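Branched-chain-amino-acid aminotransferase (Deinococcus radiodurans, PDB 3UZO) probably catalyses the pyridoxal-phosphate-dependent transfer of amino groups between branched-chain amino acids and 2-oxoglutarate, in the biosynthesis of isoleucine and valine. Local coordinates at residues Asn97-Arg100 and Met101-Ser104; Gln117-Asp120 and Ala121-Gln124; Ala201-Gly204 and Gly205-Ala208; Pro257-Pro260 and Ser261-Pro264; Ile266-Tyr269 and Ser270-Leu274. All coordinates share one frame; numbering follows the deposited sequence.

Contact 1: residues Asn97-Arg100 and Met101-Ser104; sequences NAAR and MRMS. With PLP (pyridoxal-5'-phosphate), chain C.
Arg102 folds back over the preceding turn of helix 94-107, laying one face of its guanidinium over Ala98 O and Ala99 CA. Arg102 NH1 lies 3.9 Å from Ala98 CB and NH2 3.9 Å from Ala99 CB. These are packing contacts; the charge is paired with Asp115 in a salt bridge, and NH1 also bonds Leu113 O. This is the looser side of the turn: Ala99 and Arg102 are partly exposed, and exposed Met103 brings CB to 3.4 Å from Arg100 O while its thioether leads away. On the tight, buried side Met101 packs on Phe118 and Cys75, and Ala98 on Phe118. Met101 N bonds Asn97 O at 2.8 Å, and Ser104 OG reaches across to the backbone N of Lys202. Arg100 starts with CG anti to the backbone N (chi1 -172°) and bends at chi3, which presents the edge of its guanidinium to the cofactor. Arg100 NH1 bonds PLP O2P at 2.7 Å, and NH2 adds a weak bond to the same oxygen at 3.0 Å. Glu77, through NE, and Pro264 O, through NH1, fix the rotation of the group. A buried helix arginine gripping the phosphate belongs to the pyridoxal-phosphate site of this class-IV aminotransferase.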
loop_
_atom_site.group_PDB
_atom_site.type_symbol
_atom_site.label_atom_id
_atom_site.label_comp_id
_atom_site.label_asym_id
_atom_site.label_seq_id
_atom_site.Cartn_x
_atom_site.Cartn_y
_atom_site.Cartn_z
ATOM N N ASN A 97 15.816 2.042 14.217
ATOM C CA ASN A 97 14.678 2.573 13.463
ATOM C C ASN A 97 15.158 3.382 12.265
ATOM O O ASN A 97 14.577 3.294 11.191
ATOM C CB ASN A 97 13.819 3.485 14.342
ATOM C CG ASN A 97 13.171 2.745 15.486
ATOM O OD1 ASN A 97 12.062 2.215 15.364
ATOM N ND2 ASN A 97 13.861 2.690 16.598
ATOM N N ALA A 98 16.207 4.184 12.457
ATOM C CA ALA A 98 16.736 5.004 11.370
ATOM C C ALA A 98 17.208 4.110 10.238
ATOM O O ALA A 98 16.921 4.369 9.077
ATOM C CB ALA A 98 17.898 5.870 11.860
ATOM N N ALA A 99 17.950 3.063 10.583
ATOM C CA ALA A 99 18.458 2.135 9.578
ATOM C C ALA A 99 17.302 1.440 8.862
ATOM O O ALA A 99 17.311 1.285 7.635
ATOM C CB ALA A 99 19.367 1.100 10.240
ATOM N N ARG A 100 16.293 1.029 9.623
ATOM C CA ARG A 100 15.169 0.353 9.004
ATOM C C ARG A 100 14.383 1.276 8.088
ATOM O O ARG A 100 13.916 0.849 7.034
ATOM C CB ARG A 100 14.228 -0.243 10.057
ATOM C CG ARG A 100 13.144 -1.129 9.446
ATOM C CD ARG A 100 12.390 -1.905 10.501
ATOM N NE ARG A 100 11.604 -1.034 11.366
ATOM C CZ ARG A 100 10.955 -1.455 12.447
ATOM N NH1 ARG A 100 11.007 -2.741 12.786
ATOM N NH2 ARG A 100 10.258 -0.597 13.187
ATOM N N MET A 101 14.236 2.540 8.469
ATOM C CA MET A 101 13.480 3.440 7.618
ATOM C C MET A 101 14.249 3.694 6.336
ATOM O O MET A 101 13.657 4.009 5.309
ATOM C CB MET A 101 13.180 4.764 8.316
ATOM C CG MET A 101 12.045 5.520 7.640
ATOM S SD MET A 101 11.528 6.970 8.566
ATOM C CE MET A 101 12.755 8.104 8.029
ATOM N N ARG A 102 15.571 3.554 6.400
ATOM C CA ARG A 102 16.410 3.727 5.219
ATOM C C ARG A 102 16.076 2.589 4.250
ATOM O O ARG A 102 16.031 2.773 3.027
ATOM C CB ARG A 102 17.885 3.659 5.616
ATOM C CG ARG A 102 18.770 4.635 4.876
ATOM C CD ARG A 102 19.598 5.447 5.845
ATOM N NE ARG A 102 20.408 4.607 6.724
ATOM C CZ ARG A 102 20.596 4.866 8.012
ATOM N NH1 ARG A 102 20.030 5.936 8.560
ATOM N NH2 ARG A 102 21.347 4.067 8.752
ATOM N N MET A 103 15.840 1.404 4.800
ATOM C CA MET A 103 15.504 0.260 3.964
ATOM C C MET A 103 14.093 0.406 3.406
ATOM O O MET A 103 13.846 0.054 2.256
ATOM C CB MET A 103 15.650 -1.049 4.745
ATOM C CG MET A 103 17.104 -1.435 5.000
ATOM S SD MET A 103 18.172 -1.223 3.525
ATOM C CE MET A 103 18.051 -2.864 2.751
ATOM N N SER A 104 13.168 0.928 4.210
ATOM C CA SER A 104 11.801 1.133 3.733
ATOM C C SER A 104 11.827 2.162 2.602
ATOM O O SER A 104 11.201 1.966 1.557
ATOM C CB SER A 104 10.891 1.644 4.861
ATOM O OG SER A 104 10.692 0.656 5.858
HETATM N N1 PLP C . 5.258 -6.387 12.602
HETATM C C2 PLP C . 4.511 -5.339 12.058
HETATM C C2A PLP C . 3.567 -5.648 10.893
HETATM C C3 PLP C . 4.679 -4.024 12.623
HETATM O O3 PLP C . 3.978 -2.988 12.131
HETATM C C4 PLP C . 5.605 -3.816 13.720
HETATM C C4A PLP C . 5.764 -2.345 14.290
HETATM C C5 PLP C . 6.352 -4.977 14.242
HETATM C C6 PLP C . 6.163 -6.236 13.672
HETATM C C5A PLP C . 7.324 -4.925 15.356
HETATM O O4P PLP C . 8.468 -4.164 15.074
HETATM P P PLP C . 9.109 -3.223 16.183
HETATM O O1P PLP C . 8.162 -2.169 16.649
HETATM O O2P PLP C . 10.336 -2.642 15.438
HETATM O O3P PLP C . 9.642 -4.153 17.235
#

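Contact 2: residues Gln117-Asp120 and Ala121-Gln124; sequences QFID and ACLQ
Asp120 and Gln124 are joined one helical turn apart by a bond from Gln124 NE2 to Asp120 OD1 of 2.7 Å. Asp120 holds CG anti to its own backbone N (chi1 178°), which swings the carboxylate toward the next turn. Gln124 places CG beside its backbone N and runs extended beyond it, with its CG 3.3 Å from Asp120 O. The N-H points almost straight at the oxygen and the acceptor lies in the amide plane, yet OD1 is met on its syn side 27° out of the carboxylate plane; the two flat groups are turned 63° against each other. This is the i to i+4 pairing of a helix, set on a partly exposed strip of helix 115-128, which otherwise leans on helix 94-107 and on strands 39-45 and 162-172 of the antiparallel sheet. Ile119 and Leu123 repeat the spacing with apolar groups: they run together along one flank of the helix, and Ile119 CG2 meets Leu123 CD1 at 4.1 Å. Ile119 CG2 also lies 4.1 Å from Cys122 SG, although the sulfur is modelled too close to Ile119 O and its place is doubtful. On the buried side Ala121 CB tucks 3.3 Å from Gln117 O, with Phe165 and Val167 packed against it. Gln117 turns its amide away, where NE2 bonds Tyr40 OH and Asp50 O.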
loop_
_atom_site.group_PDB
_atom_site.type_symbol
_atom_site.label_atom_id
_atom_site.label_comp_id
_atom_site.label_asym_id
_atom_site.label_seq_id
_atom_site.Cartn_x
_atom_site.Cartn_y
_atom_site.Cartn_z
ATOM N N GLN A 117 20.062 12.985 11.133
ATOM C CA GLN A 117 18.845 13.772 11.040
ATOM C C GLN A 117 17.644 13.061 11.655
ATOM O O GLN A 117 16.760 13.707 12.223
ATOM C CB GLN A 117 18.560 14.127 9.579
ATOM C CG GLN A 117 17.302 14.990 9.376
ATOM C CD GLN A 117 17.249 15.637 7.996
ATOM O OE1 GLN A 117 17.925 15.195 7.065
ATOM N NE2 GLN A 117 16.432 16.682 7.857
ATOM N N PHE A 118 17.618 11.737 11.552
ATOM C CA PHE A 118 16.502 10.967 12.091
ATOM C C PHE A 118 16.459 11.067 13.605
ATOM O O PHE A 118 15.425 11.415 14.203
ATOM C CB PHE A 118 16.622 9.496 11.667
ATOM C CG PHE A 118 15.467 8.626 12.109
ATOM C CD1 PHE A 118 14.442 8.300 11.224
ATOM C CD2 PHE A 118 15.414 8.117 13.406
ATOM C CE1 PHE A 118 13.379 7.472 11.623
ATOM C CE2 PHE A 118 14.353 7.288 13.815
ATOM C CZ PHE A 118 13.335 6.967 12.917
ATOM N N ILE A 119 17.585 10.757 14.230
ATOM C CA ILE A 119 17.673 10.790 15.679
ATOM C C ILE A 119 17.538 12.220 16.190
ATOM O O ILE A 119 16.901 12.462 17.218
ATOM C CB ILE A 119 19.001 10.179 16.165
ATOM C CG1 ILE A 119 19.126 8.737 15.658
ATOM C CG2 ILE A 119 19.063 10.205 17.682
ATOM C CD1 ILE A 119 20.394 8.017 16.113
ATOM N N ASP A 120 18.132 13.172 15.481
ATOM C CA ASP A 120 18.028 14.557 15.915
ATOM C C ASP A 120 16.570 15.008 15.878
ATOM O O ASP A 120 16.130 15.772 16.739
ATOM C CB ASP A 120 18.875 15.474 15.030
ATOM C CG ASP A 120 18.739 16.934 15.424
ATOM O OD1 ASP A 120 17.971 17.665 14.769
ATOM O OD2 ASP A 120 19.386 17.341 16.411
ATOM N N ALA A 121 15.818 14.527 14.890
ATOM C CA ALA A 121 14.406 14.896 14.785
ATOM C C ALA A 121 13.610 14.351 15.983
ATOM O O ALA A 121 12.802 15.061 16.574
ATOM C CB ALA A 121 13.814 14.370 13.474
ATOM N N CYS A 122 13.828 13.091 16.344
ATOM C CA CYS A 122 13.106 12.549 17.487
ATOM C C CYS A 122 13.529 13.260 18.784
ATOM O O CYS A 122 12.684 13.549 19.629
ATOM C CB CYS A 122 13.300 11.032 17.592
ATOM S SG CYS A 122 14.994 10.483 17.625
ATOM N N LEU A 123 14.818 13.561 18.938
ATOM C CA LEU A 123 15.270 14.262 20.145
ATOM C C LEU A 123 14.572 15.616 20.246
ATOM O O LEU A 123 14.061 15.979 21.308
ATOM C CB LEU A 123 16.788 14.460 20.129
ATOM C CG LEU A 123 17.622 13.180 20.249
ATOM C CD1 LEU A 123 19.093 13.497 20.057
ATOM C CD2 LEU A 123 17.364 12.538 21.614
ATOM N N GLN A 124 14.546 16.359 19.141
ATOM C CA GLN A 124 13.882 17.660 19.123
ATOM C C GLN A 124 12.423 17.530 19.538
ATOM O O GLN A 124 11.927 18.322 20.337
ATOM C CB GLN A 124 13.932 18.292 17.731
ATOM C CG GLN A 124 15.279 18.872 17.325
ATOM C CD GLN A 124 15.162 19.770 16.102
ATOM O OE1 GLN A 124 14.371 20.710 16.090
ATOM N NE2 GLN A 124 15.950 19.485 15.074
#

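Contact 3: residues Ala201-Gly204 and Gly205-Ala208; sequences AKVG and GNYA. With PLP (pyridoxal-5'-phosphate), chain C.
Tyr207 and Lys202 meet at the cofactor, where Lys202 NZ donates a hydrogen bond of 3.0 Å to Tyr207 OH. The tyrosine can be followed outward from the first turn of helix 204-219. Its CB lies 3.6 Å from Gly204 O, and because CG is anti to the carbonyl carbon (chi1 -58°) the ring runs back toward the residues that lead into the helix. One edge of the ring then passes Val203 O, with CD1 at 3.2 Å and CE1 at 3.5 Å from that oxygen. Farther along, Tyr207 CE2 and then CZ come 3.2 Å from PLP O3, which lies in the ring plane. At the tip, Tyr207 OH shares a hydrogen bond with PLP O3 at a modelled 2.3 Å, so short that its exact value is doubtful. This corner is the lysine side of the pyridoxal-phosphate site: Lys202, at the centre of an inverse gamma turn, is the predicted attachment point of the cofactor. It is not attached here, and a bound glutamate also touches it. Its chain stays extended until chi4, where a bend (61°) brings Lys202 NZ to 3.2 Å from PLP C4A, and a weak bond also runs from NZ to PLP O3. Arg192 makes a cation-pi contact with the tyrosine ring, and Val157 of the second subunit packs on it. Near the base of the ring, backbone bonds run from Asn206 N to Val203 O at 3.2 Å and from Ala208 N to Gly204 O, while Asn206 CG lies against Val203 CG2 and its OD1 bonds Thr198.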
loop_
_atom_site.group_PDB
_atom_site.type_symbol
_atom_site.label_atom_id
_atom_site.label_comp_id
_atom_site.label_asym_id
_atom_site.label_seq_id
_atom_site.Cartn_x
_atom_site.Cartn_y
_atom_site.Cartn_z
ATOM N N ALA A 201 9.416 -4.250 4.583
ATOM C CA ALA A 201 9.520 -2.807 4.769
ATOM C C ALA A 201 8.300 -2.314 5.540
ATOM O O ALA A 201 7.223 -2.892 5.447
ATOM C CB ALA A 201 9.608 -2.109 3.411
ATOM N N LYS A 202 8.476 -1.245 6.306
ATOM C CA LYS A 202 7.381 -0.688 7.090
ATOM C C LYS A 202 6.655 0.358 6.244
ATOM O O LYS A 202 6.831 1.567 6.438
ATOM C CB LYS A 202 7.943 -0.076 8.371
ATOM C CG LYS A 202 6.917 0.235 9.446
ATOM C CD LYS A 202 7.580 0.160 10.816
ATOM C CE LYS A 202 6.674 0.653 11.930
ATOM N NZ LYS A 202 5.422 -0.144 12.047
ATOM N N VAL A 203 5.855 -0.127 5.291
ATOM C CA VAL A 203 5.100 0.742 4.382
ATOM C C VAL A 203 3.591 0.557 4.502
ATOM O O VAL A 203 3.110 -0.534 4.814
ATOM C CB VAL A 203 5.504 0.506 2.902
ATOM C CG1 VAL A 203 6.991 0.714 2.731
ATOM C CG2 VAL A 203 5.105 -0.896 2.455
ATOM N N GLY A 204 2.855 1.633 4.224
ATOM C CA GLY A 204 1.398 1.619 4.329
ATOM C C GLY A 204 0.629 0.510 3.635
ATOM O O GLY A 204 -0.351 -0.005 4.179
ATOM N N GLY A 205 1.046 0.151 2.427
ATOM C CA GLY A 205 0.363 -0.905 1.698
ATOM C C GLY A 205 0.180 -2.189 2.495
ATOM O O GLY A 205 -0.848 -2.856 2.369
ATOM N N ASN A 206 1.168 -2.543 3.314
ATOM C CA ASN A 206 1.079 -3.762 4.109
ATOM C C ASN A 206 -0.072 -3.674 5.104
ATOM O O ASN A 206 -0.808 -4.642 5.312
ATOM C CB ASN A 206 2.378 -4.024 4.883
ATOM C CG ASN A 206 3.611 -4.073 3.986
ATOM O OD1 ASN A 206 3.528 -4.426 2.808
ATOM N ND2 ASN A 206 4.769 -3.732 4.554
ATOM N N TYR A 207 -0.226 -2.507 5.722
ATOM C CA TYR A 207 -1.281 -2.326 6.704
ATOM C C TYR A 207 -2.651 -2.199 6.068
ATOM O O TYR A 207 -3.645 -2.655 6.640
ATOM C CB TYR A 207 -0.966 -1.116 7.582
ATOM C CG TYR A 207 0.369 -1.277 8.267
ATOM C CD1 TYR A 207 1.549 -0.945 7.612
ATOM C CD2 TYR A 207 0.458 -1.842 9.538
ATOM C CE1 TYR A 207 2.786 -1.171 8.201
ATOM C CE2 TYR A 207 1.691 -2.078 10.134
ATOM C CZ TYR A 207 2.851 -1.738 9.453
ATOM O OH TYR A 207 4.082 -1.980 10.016
ATOM N N ALA A 208 -2.703 -1.591 4.885
ATOM C CA ALA A 208 -3.955 -1.430 4.160
ATOM C C ALA A 208 -4.533 -2.824 3.913
ATOM O O ALA A 208 -5.723 -3.064 4.126
ATOM C CB ALA A 208 -3.706 -0.716 2.817
HETATM N N1 PLP C . 5.258 -6.387 12.602
HETATM C C2 PLP C . 4.511 -5.339 12.058
HETATM C C2A PLP C . 3.567 -5.648 10.893
HETATM C C3 PLP C . 4.679 -4.024 12.623
HETATM O O3 PLP C . 3.978 -2.988 12.131
HETATM C C4 PLP C . 5.605 -3.816 13.720
HETATM C C4A PLP C . 5.764 -2.345 14.290
HETATM C C5 PLP C . 6.352 -4.977 14.242
HETATM C C6 PLP C . 6.163 -6.236 13.672
HETATM C C5A PLP C . 7.324 -4.925 15.356
HETATM O O4P PLP C . 8.468 -4.164 15.074
HETATM P P PLP C . 9.109 -3.223 16.183
HETATM O O1P PLP C . 8.162 -2.169 16.649
HETATM O O2P PLP C . 10.336 -2.642 15.438
HETATM O O3P PLP C . 9.642 -4.153 17.235
#

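Contact 4: residues Pro257-Pro260 and Ser261-Pro264; sequences PQSP and SILP. With PLP (pyridoxal-5'-phosphate), chain C.
With its OG anti to the backbone N (chi1 171°), Ser259 reaches forward to Ser261, whose own OG sits between its backbone N and carbonyl carbon (chi1 53°), which brings Ser259 OG to 2.9 Å from Ser261 OG. Both belong to a type I beta turn from Ser259 to Ile262, in the loop between strand 253-257 and helix 266-277. Ser261 N donates to Ser259 OG at 3.1 Å with an N-H...O angle of 162°, a nearly straight bond that closes an ST turn inside the beta turn. Glu237 grips both side chains, OE2 bonding Ser259 OG and OE1 bonding Ser261 OG, so one carboxylate clamps the two serines. Pro260 takes the second position of the turn, where its ring holds the backbone bend and its CB and CG each lie 3.4 Å from Ser261 N. Ile262 then folds back against Ser259. Its CG2 packs 3.8 Å from Ser259 CB, its CG1 is 3.5 Å from Ser259 O, and CD1 extends to Pro257 O, so both branches press on the incoming arm of the turn. Beyond it the chain is directed at the cofactor, with Leu263 N bonded to Glu238 and Leu263 O to Asn243. Leu263 reaches one face of the PLP pyridine ring, where its CD2 stands 3.5 Å from C4 and 3.6 Å from C5.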
loop_
_atom_site.group_PDB
_atom_site.type_symbol
_atom_site.label_atom_id
_atom_site.label_comp_id
_atom_site.label_asym_id
_atom_site.label_seq_id
_atom_site.Cartn_x
_atom_site.Cartn_y
_atom_site.Cartn_z
ATOM N N PRO A 257 10.049 -16.924 13.655
ATOM C CA PRO A 257 10.145 -17.165 12.214
ATOM C C PRO A 257 11.201 -16.374 11.450
ATOM O O PRO A 257 11.558 -15.251 11.814
ATOM C CB PRO A 257 8.724 -16.871 11.714
ATOM C CG PRO A 257 8.190 -15.909 12.714
ATOM C CD PRO A 257 8.698 -16.462 14.021
ATOM N N GLN A 258 11.703 -16.992 10.388
ATOM C CA GLN A 258 12.691 -16.366 9.525
ATOM C C GLN A 258 12.014 -16.312 8.170
ATOM O O GLN A 258 11.760 -17.348 7.549
ATOM C CB GLN A 258 13.972 -17.203 9.450
ATOM C CG GLN A 258 15.087 -16.531 8.653
ATOM C CD GLN A 258 16.407 -17.270 8.750
ATOM O OE1 GLN A 258 16.501 -18.448 8.398
ATOM N NE2 GLN A 258 17.437 -16.582 9.232
ATOM N N SER A 259 11.697 -15.102 7.726
ATOM C CA SER A 259 11.015 -14.925 6.463
ATOM C C SER A 259 11.330 -13.589 5.823
ATOM O O SER A 259 11.447 -12.572 6.502
ATOM C CB SER A 259 9.501 -15.032 6.662
ATOM O OG SER A 259 8.808 -14.650 5.488
ATOM N N PRO A 260 11.463 -13.578 4.496
ATOM C CA PRO A 260 11.759 -12.351 3.761
ATOM C C PRO A 260 10.527 -11.445 3.667
ATOM O O PRO A 260 10.638 -10.281 3.282
ATOM C CB PRO A 260 12.186 -12.876 2.395
ATOM C CG PRO A 260 11.293 -14.066 2.230
ATOM C CD PRO A 260 11.392 -14.735 3.583
ATOM N N SER A 261 9.358 -11.973 4.031
ATOM C CA SER A 261 8.125 -11.194 3.940
ATOM C C SER A 261 7.576 -10.635 5.249
ATOM O O SER A 261 6.453 -10.114 5.280
ATOM C CB SER A 261 7.038 -12.020 3.239
ATOM O OG SER A 261 6.866 -13.291 3.854
ATOM N N ILE A 262 8.342 -10.741 6.331
ATOM C CA ILE A 262 7.877 -10.195 7.604
ATOM C C ILE A 262 8.745 -8.993 7.958
ATOM O O ILE A 262 9.853 -8.848 7.452
ATOM C CB ILE A 262 7.955 -11.226 8.755
ATOM C CG1 ILE A 262 9.415 -11.523 9.096
ATOM C CG2 ILE A 262 7.226 -12.510 8.356
ATOM C CD1 ILE A 262 9.592 -12.268 10.399
ATOM N N LEU A 263 8.243 -8.134 8.833
ATOM C CA LEU A 263 8.995 -6.950 9.217
ATOM C C LEU A 263 10.138 -7.294 10.153
ATOM O O LEU A 263 9.964 -8.074 11.090
ATOM C CB LEU A 263 8.085 -5.941 9.923
ATOM C CG LEU A 263 8.801 -4.620 10.209
ATOM C CD1 LEU A 263 8.886 -3.833 8.907
ATOM C CD2 LEU A 263 8.045 -3.818 11.266
ATOM N N PRO A 264 11.333 -6.731 9.903
ATOM C CA PRO A 264 12.444 -7.037 10.804
ATOM C C PRO A 264 12.204 -6.214 12.077
ATOM O O PRO A 264 12.657 -5.074 12.199
ATOM C CB PRO A 264 13.664 -6.580 10.008
ATOM C CG PRO A 264 13.135 -5.425 9.220
ATOM C CD PRO A 264 11.798 -5.951 8.741
HETATM N N1 PLP C . 5.258 -6.387 12.602
HETATM C C2 PLP C . 4.511 -5.339 12.058
HETATM C C2A PLP C . 3.567 -5.648 10.893
HETATM C C3 PLP C . 4.679 -4.024 12.623
HETATM O O3 PLP C . 3.978 -2.988 12.131
HETATM C C4 PLP C . 5.605 -3.816 13.720
HETATM C C4A PLP C . 5.764 -2.345 14.290
HETATM C C5 PLP C . 6.352 -4.977 14.242
HETATM C C6 PLP C . 6.163 -6.236 13.672
HETATM C C5A PLP C . 7.324 -4.925 15.356
HETATM O O4P PLP C . 8.468 -4.164 15.074
HETATM P P PLP C . 9.109 -3.223 16.183
HETATM O O1P PLP C . 8.162 -2.169 16.649
HETATM O O2P PLP C . 10.336 -2.642 15.438
HETATM O O3P PLP C . 9.642 -4.153 17.235
#

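Contact 5: residues Ile266-Tyr269 and Ser270-Leu274; sequences ITKY and SLLWL. With PLP (pyridoxal-5'-phosphate), chain C.
Leu272 runs alongside both Lys268 and Tyr269. Its CD2 is 3.7 Å from Lys268 CD and 3.8 Å from Tyr269 CD2. The lysine chain, bent at chi2, chi3 and chi4, carries CE over the centre of one face of the Tyr269 ring, 3.5 Å above its plane, and takes NZ on to a hydrogen bond with Asn243. Farther round the helix Thr267 and Leu271 form a similar pair, with Thr267 CG2 and Leu271 CD1 3.9 Å apart. Ser270 turns back to the start of the helix: its N and its OG both donate to Ile266 O, from opposite faces of the carbonyl plane, OG at 2.7 Å, so that two donors hold this oxygen. Arg93 is a second partner of the hydroxyl. With OG1 beside its backbone N (chi1 -54°), Thr267 places hydroxyl and amide around one phosphate oxygen, OG1 lying 2.6 Å from PLP O3P. Ile266 N bonds PLP O2P at 2.9 Å. Helix 266-277 joins strands 253-257 and 282-286 in a beta-alpha-beta unit, and its N terminus, pointing bare amides and a threonine hydroxyl at an anion, forms the phosphate-binding end of the pyridoxal-phosphate site.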
loop_
_atom_site.group_PDB
_atom_site.type_symbol
_atom_site.label_atom_id
_atom_site.label_comp_id
_atom_site.label_asym_id
_atom_site.label_seq_id
_atom_site.Cartn_x
_atom_site.Cartn_y
_atom_site.Cartn_z
ATOM N N ILE A 266 12.417 -4.644 15.590
ATOM C CA ILE A 266 13.499 -4.259 16.477
ATOM C C ILE A 266 13.267 -4.918 17.835
ATOM O O ILE A 266 14.216 -5.329 18.501
ATOM C CB ILE A 266 13.566 -2.722 16.663
ATOM C CG1 ILE A 266 13.676 -2.026 15.304
ATOM C CG2 ILE A 266 14.752 -2.358 17.553
ATOM C CD1 ILE A 266 14.910 -2.382 14.519
ATOM N N THR A 267 12.004 -5.017 18.252
ATOM C CA THR A 267 11.710 -5.645 19.529
ATOM C C THR A 267 12.111 -7.126 19.451
ATOM O O THR A 267 12.668 -7.674 20.400
ATOM C CB THR A 267 10.211 -5.537 19.906
ATOM O OG1 THR A 267 9.796 -4.163 19.869
ATOM C CG2 THR A 267 9.984 -6.065 21.316
ATOM N N LYS A 268 11.824 -7.759 18.317
ATOM C CA LYS A 268 12.172 -9.162 18.102
ATOM C C LYS A 268 13.691 -9.361 18.195
ATOM O O LYS A 268 14.166 -10.237 18.928
ATOM C CB LYS A 268 11.654 -9.620 16.730
ATOM C CG LYS A 268 11.914 -11.089 16.368
ATOM C CD LYS A 268 13.195 -11.272 15.548
ATOM C CE LYS A 268 13.149 -10.529 14.207
ATOM N NZ LYS A 268 12.141 -11.090 13.256
ATOM N N TYR A 269 14.460 -8.560 17.459
ATOM C CA TYR A 269 15.913 -8.704 17.522
ATOM C C TYR A 269 16.441 -8.421 18.919
ATOM O O TYR A 269 17.441 -9.005 19.352
ATOM C CB TYR A 269 16.604 -7.796 16.498
ATOM C CG TYR A 269 16.494 -8.325 15.096
ATOM C CD1 TYR A 269 15.715 -7.674 14.140
ATOM C CD2 TYR A 269 17.121 -9.520 14.736
ATOM C CE1 TYR A 269 15.558 -8.204 12.862
ATOM C CE2 TYR A 269 16.972 -10.057 13.467
ATOM C CZ TYR A 269 16.187 -9.398 12.536
ATOM O OH TYR A 269 16.005 -9.947 11.293
ATOM N N SER A 270 15.776 -7.521 19.633
ATOM C CA SER A 270 16.197 -7.206 20.988
ATOM C C SER A 270 15.968 -8.437 21.877
ATOM O O SER A 270 16.846 -8.837 22.650
ATOM C CB SER A 270 15.411 -6.004 21.521
ATOM O OG SER A 270 15.622 -4.858 20.703
ATOM N N LEU A 271 14.784 -9.034 21.757
ATOM C CA LEU A 271 14.430 -10.218 22.537
ATOM C C LEU A 271 15.372 -11.367 22.195
ATOM O O LEU A 271 15.747 -12.160 23.056
ATOM C CB LEU A 271 12.983 -10.623 22.244
ATOM C CG LEU A 271 11.887 -10.010 23.123
ATOM C CD1 LEU A 271 12.171 -8.554 23.395
ATOM C CD2 LEU A 271 10.543 -10.189 22.444
ATOM N N LEU A 272 15.736 -11.447 20.922
ATOM C CA LEU A 272 16.640 -12.473 20.429
ATOM C C LEU A 272 17.965 -12.344 21.191
ATOM O O LEU A 272 18.537 -13.340 21.646
ATOM C CB LEU A 272 16.853 -12.248 18.931
ATOM C CG LEU A 272 16.801 -13.372 17.893
ATOM C CD1 LEU A 272 15.772 -14.413 18.257
ATOM C CD2 LEU A 272 16.483 -12.754 16.527
ATOM N N TRP A 273 18.432 -11.106 21.351
ATOM C CA TRP A 273 19.687 -10.839 22.048
ATOM C C TRP A 273 19.579 -11.115 23.547
ATOM O O TRP A 273 20.442 -11.777 24.132
ATOM C CB TRP A 273 20.120 -9.378 21.836
ATOM C CG TRP A 273 21.536 -9.113 22.273
ATOM C CD1 TRP A 273 22.670 -9.279 21.527
ATOM C CD2 TRP A 273 21.976 -8.732 23.586
ATOM N NE1 TRP A 273 23.787 -9.030 22.295
ATOM C CE2 TRP A 273 23.387 -8.695 23.562
ATOM C CE3 TRP A 273 21.312 -8.420 24.780
ATOM C CZ2 TRP A 273 24.146 -8.361 24.689
ATOM C CZ3 TRP A 273 22.069 -8.088 25.901
ATOM C CH2 TRP A 273 23.470 -8.062 25.846
ATOM N N LEU A 274 18.519 -10.603 24.168
ATOM C CA LEU A 274 18.297 -10.786 25.601
ATOM C C LEU A 274 18.148 -12.259 25.965
ATOM O O LEU A 274 18.690 -12.717 26.977
ATOM C CB LEU A 274 17.040 -10.020 26.036
ATOM C CG LEU A 274 17.175 -8.611 26.629
ATOM C CD1 LEU A 274 18.386 -7.902 26.067
ATOM C CD2 LEU A 274 15.901 -7.819 26.347
HETATM N N1 PLP C . 5.258 -6.387 12.602
HETATM C C2 PLP C . 4.511 -5.339 12.058
HETATM C C2A PLP C . 3.567 -5.648 10.893
HETATM C C3 PLP C . 4.679 -4.024 12.623
HETATM O O3 PLP C . 3.978 -2.988 12.131
HETATM C C4 PLP C . 5.605 -3.816 13.720
HETATM C C4A PLP C . 5.764 -2.345 14.290
HETATM C C5 PLP C . 6.352 -4.977 14.242
HETATM C C6 PLP C . 6.163 -6.236 13.672
HETATM C C5A PLP C . 7.324 -4.925 15.356
HETATM O O4P PLP C . 8.468 -4.164 15.074
HETATM P P PLP C . 9.109 -3.223 16.183
HETATM O O1P PLP C . 8.162 -2.169 16.649
HETATM O O2P PLP C . 10.336 -2.642 15.438
HETATM O O3P PLP C . 9.642 -4.153 17.235
#

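From the N terminus the five contacts follow in series; none nests in or crosses another. Contacts 1, 2 and 5 each close a turn within one helix, contact 3 the entry to a helix, contact 4 a tight turn in a loop. Contact 2 stands apart from the cofactor; Phe118 ties its helix 115-128 to helix 94-107 of contact 1. Helix 94-107 in turn touches the loop before helix 204-219 (Ser104 to Lys202, contact 3) and the loop before helix 266-277 (Arg100 to Pro264, contact 4). Packing of Leu263 on Ala201 and Lys202 joins 3 to 4, and Pro264 against Tyr269 joins 4 to 5. Contacts 1, 3, 4 and 5 all touch PLP.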